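Local coordinates for adhesion G-protein coupled receptor G6 (Danio rerio, PDB 6V55) that binds calcium through its extracellular region and probably acts as a cell-surface adhesion receptor coupled to G proteins, with a role in myelination, at residues Cys449-Trp460 / Ser494-Cys504. Sequence-based numbering, arbitrary orientation.
Sequences CQADEFPVHYRW and SFWALPDRGNC. With NAG (2-acetamido-2-deoxy-beta-D-glucopyranose), chain K.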
loop_
_atom_site.group_PDB
_atom_site.type_symbol
_atom_site.label_atom_id
_atom_site.label_comp_id
_atom_site.label_asym_id
_atom_site.label_seq_id
_atom_site.Cartn_x
_atom_site.Cartn_y
_atom_site.Cartn_z
ATOM N N CYS A 449 -0.956 15.310 11.748
ATOM C CA CYS A 449 -1.222 14.349 12.812
ATOM C C CYS A 449 -0.794 12.967 12.337
ATOM O O CYS A 449 -1.157 12.540 11.239
ATOM C CB CYS A 449 -2.697 14.334 13.197
ATOM S SG CYS A 449 -3.359 15.871 13.863
ATOM N N GLN A 450 0.016 12.287 13.143
ATOM C CA GLN A 450 0.533 10.984 12.765
ATOM C C GLN A 450 -0.571 9.939 12.813
ATOM O O GLN A 450 -1.610 10.131 13.457
ATOM C CB GLN A 450 1.684 10.570 13.688
ATOM C CG GLN A 450 2.938 11.417 13.520
ATOM C CD GLN A 450 3.508 11.365 12.099
ATOM O OE1 GLN A 450 3.227 12.240 11.281
ATOM N NE2 GLN A 450 4.318 10.349 11.811
ATOM N N ALA A 451 -0.346 8.844 12.081
ATOM C CA ALA A 451 -1.198 7.668 12.190
ATOM C C ALA A 451 -1.159 7.113 13.606
ATOM O O ALA A 451 -0.099 7.087 14.235
ATOM C CB ALA A 451 -0.757 6.604 11.203
ATOM N N ASP A 452 -2.328 6.704 14.116
ATOM C CA ASP A 452 -2.525 6.527 15.555
ATOM C C ASP A 452 -3.756 5.660 15.814
ATOM O O ASP A 452 -4.829 5.939 15.270
ATOM C CB ASP A 452 -2.686 7.896 16.233
ATOM C CG ASP A 452 -2.935 7.783 17.719
ATOM O OD1 ASP A 452 -2.051 7.214 18.401
ATOM O OD2 ASP A 452 -3.997 8.259 18.210
ATOM N N GLU A 453 -3.612 4.625 16.653
ATOM C CA GLU A 453 -4.720 3.720 16.982
ATOM C C GLU A 453 -5.291 4.096 18.349
ATOM O O GLU A 453 -4.686 3.803 19.387
ATOM C CB GLU A 453 -4.260 2.265 16.960
ATOM C CG GLU A 453 -5.323 1.221 17.375
ATOM C CD GLU A 453 -4.951 -0.187 16.911
ATOM O OE1 GLU A 453 -5.776 -1.134 17.048
ATOM O OE2 GLU A 453 -3.821 -0.340 16.385
ATOM N N PHE A 454 -6.454 4.765 18.345
ATOM C CA PHE A 454 -7.158 5.065 19.591
ATOM C C PHE A 454 -8.663 5.124 19.331
ATOM O O PHE A 454 -9.101 5.851 18.428
ATOM C CB PHE A 454 -6.702 6.368 20.249
ATOM C CG PHE A 454 -7.463 6.681 21.513
ATOM C CD1 PHE A 454 -7.350 5.846 22.630
ATOM C CD2 PHE A 454 -8.335 7.763 21.565
ATOM C CE1 PHE A 454 -8.076 6.098 23.783
ATOM C CE2 PHE A 454 -9.051 8.030 22.713
ATOM C CZ PHE A 454 -8.926 7.195 23.824
ATOM N N PRO A 455 -9.481 4.294 20.023
ATOM C CA PRO A 455 -9.076 3.154 20.854
ATOM C C PRO A 455 -8.676 1.946 19.992
ATOM O O PRO A 455 -8.420 2.135 18.793
ATOM C CB PRO A 455 -10.329 2.854 21.677
ATOM C CG PRO A 455 -11.444 3.260 20.810
ATOM C CD PRO A 455 -10.947 4.464 20.028
ATOM N N VAL A 456 -8.580 0.755 20.586
ATOM C CA VAL A 456 -8.106 -0.400 19.840
ATOM C C VAL A 456 -9.143 -0.773 18.777
ATOM O O VAL A 456 -10.348 -0.507 18.946
ATOM C CB VAL A 456 -7.761 -1.535 20.823
ATOM C CG1 VAL A 456 -9.010 -2.190 21.414
ATOM C CG2 VAL A 456 -6.853 -2.583 20.177
ATOM N N HIS A 457 -8.631 -1.182 17.600
ATOM C CA HIS A 457 -9.323 -1.412 16.324
ATOM C C HIS A 457 -9.859 -0.137 15.677
ATOM O O HIS A 457 -10.666 -0.216 14.744
ATOM C CB HIS A 457 -10.463 -2.443 16.408
ATOM C CG HIS A 457 -10.164 -3.618 17.283
ATOM N ND1 HIS A 457 -9.428 -4.698 16.846
ATOM C CD2 HIS A 457 -10.474 -3.865 18.579
ATOM C CE1 HIS A 457 -9.306 -5.565 17.835
ATOM N NE2 HIS A 457 -9.928 -5.082 18.897
ATOM N N TYR A 458 -9.407 1.048 16.086
ATOM C CA TYR A 458 -9.773 2.287 15.384
ATOM C C TYR A 458 -8.476 2.912 14.901
ATOM O O TYR A 458 -7.849 3.694 15.622
ATOM C CB TYR A 458 -10.551 3.242 16.275
ATOM C CG TYR A 458 -11.962 2.797 16.478
ATOM C CD1 TYR A 458 -12.985 3.308 15.691
ATOM C CD2 TYR A 458 -12.272 1.837 17.441
ATOM C CE1 TYR A 458 -14.295 2.874 15.861
ATOM C CE2 TYR A 458 -13.576 1.391 17.620
ATOM C CZ TYR A 458 -14.587 1.914 16.825
ATOM O OH TYR A 458 -15.889 1.473 16.997
ATOM N N ARG A 459 -8.068 2.570 13.688
ATOM C CA ARG A 459 -6.754 2.942 13.186
ATOM C C ARG A 459 -6.885 4.174 12.295
ATOM O O ARG A 459 -7.414 4.099 11.182
ATOM C CB ARG A 459 -6.119 1.774 12.449
ATOM C CG ARG A 459 -5.645 0.688 13.358
ATOM C CD ARG A 459 -4.537 -0.086 12.702
ATOM N NE ARG A 459 -4.249 -1.305 13.451
ATOM C CZ ARG A 459 -3.503 -2.308 12.990
ATOM N NH1 ARG A 459 -2.956 -2.229 11.782
ATOM N NH2 ARG A 459 -3.290 -3.388 13.743
ATOM N N TRP A 460 -6.410 5.283 12.780
ATOM C CA TRP A 460 -6.626 6.522 12.055
ATOM C C TRP A 460 -5.401 6.811 11.213
ATOM O O TRP A 460 -4.289 6.739 11.735
ATOM C CB TRP A 460 -6.873 7.666 13.027
ATOM C CG TRP A 460 -7.946 7.380 14.015
ATOM C CD1 TRP A 460 -7.801 6.860 15.278
ATOM C CD2 TRP A 460 -9.347 7.581 13.825
ATOM N NE1 TRP A 460 -9.033 6.710 15.878
ATOM C CE2 TRP A 460 -9.998 7.153 15.011
ATOM C CE3 TRP A 460 -10.123 8.057 12.756
ATOM C CZ2 TRP A 460 -11.376 7.204 15.166
ATOM C CZ3 TRP A 460 -11.505 8.114 12.916
ATOM C CH2 TRP A 460 -12.112 7.689 14.122
ATOM N N SER A 494 -0.151 20.879 15.784
ATOM C CA SER A 494 -1.358 20.107 15.550
ATOM C C SER A 494 -1.486 18.952 16.540
ATOM O O SER A 494 -0.495 18.455 17.094
ATOM C CB SER A 494 -1.377 19.549 14.140
ATOM O OG SER A 494 -0.272 18.684 13.981
ATOM N N PHE A 495 -2.726 18.516 16.749
ATOM C CA PHE A 495 -3.003 17.441 17.687
ATOM C C PHE A 495 -4.271 16.720 17.249
ATOM O O PHE A 495 -5.179 17.326 16.668
ATOM C CB PHE A 495 -3.141 17.967 19.123
ATOM C CG PHE A 495 -4.431 18.705 19.389
ATOM C CD1 PHE A 495 -4.592 20.018 18.973
ATOM C CD2 PHE A 495 -5.480 18.097 20.083
ATOM C CE1 PHE A 495 -5.779 20.708 19.226
ATOM C CE2 PHE A 495 -6.677 18.786 20.323
ATOM C CZ PHE A 495 -6.821 20.081 19.896
ATOM N N TRP A 496 -4.342 15.432 17.564
ATOM C CA TRP A 496 -5.577 14.698 17.350
ATOM C C TRP A 496 -6.599 15.084 18.406
ATOM O O TRP A 496 -6.359 14.908 19.606
ATOM C CB TRP A 496 -5.336 13.197 17.441
ATOM C CG TRP A 496 -4.910 12.477 16.190
ATOM C CD1 TRP A 496 -3.766 11.740 16.031
ATOM C CD2 TRP A 496 -5.642 12.358 14.948
ATOM N NE1 TRP A 496 -3.729 11.196 14.768
ATOM C CE2 TRP A 496 -4.861 11.556 14.081
ATOM C CE3 TRP A 496 -6.866 12.868 14.479
ATOM C CZ2 TRP A 496 -5.263 11.250 12.770
ATOM C CZ3 TRP A 496 -7.272 12.554 13.178
ATOM C CH2 TRP A 496 -6.464 11.757 12.339
ATOM N N ALA A 497 -7.778 15.524 17.966
ATOM C CA ALA A 497 -8.930 15.577 18.862
ATOM C C ALA A 497 -9.413 14.174 19.238
ATOM O O ALA A 497 -8.936 13.146 18.737
ATOM C CB ALA A 497 -10.090 16.338 18.230
ATOM N N LEU A 498 -10.402 14.148 20.124
ATOM C CA LEU A 498 -10.997 12.898 20.559
ATOM C C LEU A 498 -11.833 12.286 19.436
ATOM O O LEU A 498 -12.449 13.017 18.647
ATOM C CB LEU A 498 -11.872 13.142 21.773
ATOM C CG LEU A 498 -11.220 13.061 23.149
ATOM C CD1 LEU A 498 -12.332 13.237 24.145
ATOM C CD2 LEU A 498 -10.471 11.732 23.396
ATOM N N PRO A 499 -11.832 10.961 19.306
ATOM C CA PRO A 499 -12.694 10.322 18.311
ATOM C C PRO A 499 -14.165 10.384 18.707
ATOM O O PRO A 499 -14.517 10.264 19.882
ATOM C CB PRO A 499 -12.188 8.875 18.280
ATOM C CG PRO A 499 -11.506 8.673 19.567
ATOM C CD PRO A 499 -10.911 9.997 19.931
ATOM N N ASP A 500 -15.022 10.588 17.698
ATOM C CA ASP A 500 -16.475 10.545 17.848
ATOM C C ASP A 500 -16.935 9.136 17.493
ATOM O O ASP A 500 -17.132 8.811 16.322
ATOM C CB ASP A 500 -17.139 11.596 16.962
ATOM C CG ASP A 500 -18.674 11.518 16.976
ATOM O OD1 ASP A 500 -19.299 11.041 17.965
ATOM O OD2 ASP A 500 -19.267 11.964 15.976
ATOM N N ARG A 501 -17.163 8.314 18.507
ATOM C CA ARG A 501 -17.664 6.964 18.292
ATOM C C ARG A 501 -19.145 6.827 18.635
ATOM O O ARG A 501 -19.608 5.731 18.957
ATOM C CB ARG A 501 -16.836 5.967 19.096
ATOM C CG ARG A 501 -15.439 5.839 18.547
ATOM C CD ARG A 501 -14.726 4.645 19.127
ATOM N NE ARG A 501 -14.552 4.786 20.560
ATOM C CZ ARG A 501 -14.973 3.888 21.434
ATOM N NH1 ARG A 501 -15.572 2.787 21.006
ATOM N NH2 ARG A 501 -14.777 4.081 22.731
ATOM N N GLY A 502 -19.901 7.926 18.539
ATOM C CA GLY A 502 -21.282 7.958 18.992
ATOM C C GLY A 502 -22.251 7.120 18.180
ATOM O O GLY A 502 -23.284 6.707 18.719
ATOM N N ASN A 503 -21.940 6.846 16.907
ATOM C CA ASN A 503 -22.767 5.988 16.067
ATOM C C ASN A 503 -22.315 4.522 16.097
ATOM O O ASN A 503 -22.836 3.703 15.329
ATOM C CB ASN A 503 -22.771 6.514 14.623
ATOM C CG ASN A 503 -23.366 7.922 14.496
ATOM O OD1 ASN A 503 -23.813 8.511 15.479
ATOM N ND2 ASN A 503 -23.371 8.457 13.273
ATOM N N CYS A 504 -21.380 4.165 16.976
ATOM C CA CYS A 504 -20.768 2.845 16.962
ATOM C C CYS A 504 -21.349 1.957 18.060
ATOM O O CYS A 504 -21.747 2.430 19.132
ATOM C CB CYS A 504 -19.246 2.940 17.145
ATOM S SG CYS A 504 -18.280 3.646 15.793
HETATM C C1 NAG K . -23.887 9.777 12.982
HETATM C C2 NAG K . -22.866 10.545 12.117
HETATM C C3 NAG K . -23.411 11.937 11.728
HETATM C C4 NAG K . -24.788 11.821 11.073
HETATM C C5 NAG K . -25.746 11.050 11.994
HETATM C C6 NAG K . -27.125 10.830 11.398
HETATM C C7 NAG K . -20.461 10.127 12.292
HETATM C C8 NAG K . -19.225 10.287 13.122
HETATM N N2 NAG K . -21.585 10.648 12.802
HETATM O O3 NAG K . -22.514 12.576 10.820
HETATM O O4 NAG K . -25.309 13.109 10.746
HETATM O O5 NAG K . -25.196 9.752 12.303
HETATM O O6 NAG K . -27.209 9.665 10.586
HETATM O O7 NAG K . -20.441 9.561 11.196
#
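Cys449 lies over the indole face of Trp496, its CB 3.7 Å from the centroid of that residue's five-membered ring. The contact as a whole packs the 452-453/459-460 beta hairpin, with the residues leading into it, against strand 493-496, an outer strand of a three-stranded sheet, and the loop after it. The small disulfide-linked fold is consistent with the hormone-receptor domain of adhesion GPCRs. Cys449 SG is tied to Cys485 and also sits over the indole. The next residue, Gln450, offers its carbonyl to the ring edge: Trp496 NE1 donates to Gln450 O at 2.7 Å, with a nearly straight N-H...O angle of 160°. Face and edge grips together fix how the indole is turned, and Arg483 adds a cation-pi contact. A serine in place of Trp496 would probably leave Gln450 O without this donor and open a gap beside Cys449 CB and Trp460 CB. Asp452 passes CB alongside the indole, while its carboxylate pairs with Arg483. Phe454 has CG anti to its backbone N (chi1 178°). Its ring edge thus reaches Pro499, with Phe454 CD2 3.8 Å from Pro499 CD, and also touches Leu498 CD2. Pro455, after a cis peptide bond, lays CG over one face of the Arg501 guanidinium, 3.5 Å from Arg501 NE. A bend at chi3 (-63°) turns that guanidinium from CD, over Tyr458, to Pro455. Arg501 CD lies 3.7 Å from the centroid of the Tyr458 ring. At the ring's edge, Tyr458 OH lies 3.4 Å from Cys504 SG, which is disulfide-bonded to Cys473; the hydroxyl itself hydrogen-bonds to Phe474 N. Nearby Asn503 carries a glycan. Trp460 pairs with Asp452 on the hairpin's second strand. Trp460 NE1 donates to Phe454 O at 2.7 Å, in the indole plane, and beside that edge Trp460 CZ2 meets Pro499 CB obliquely at 3.6 Å.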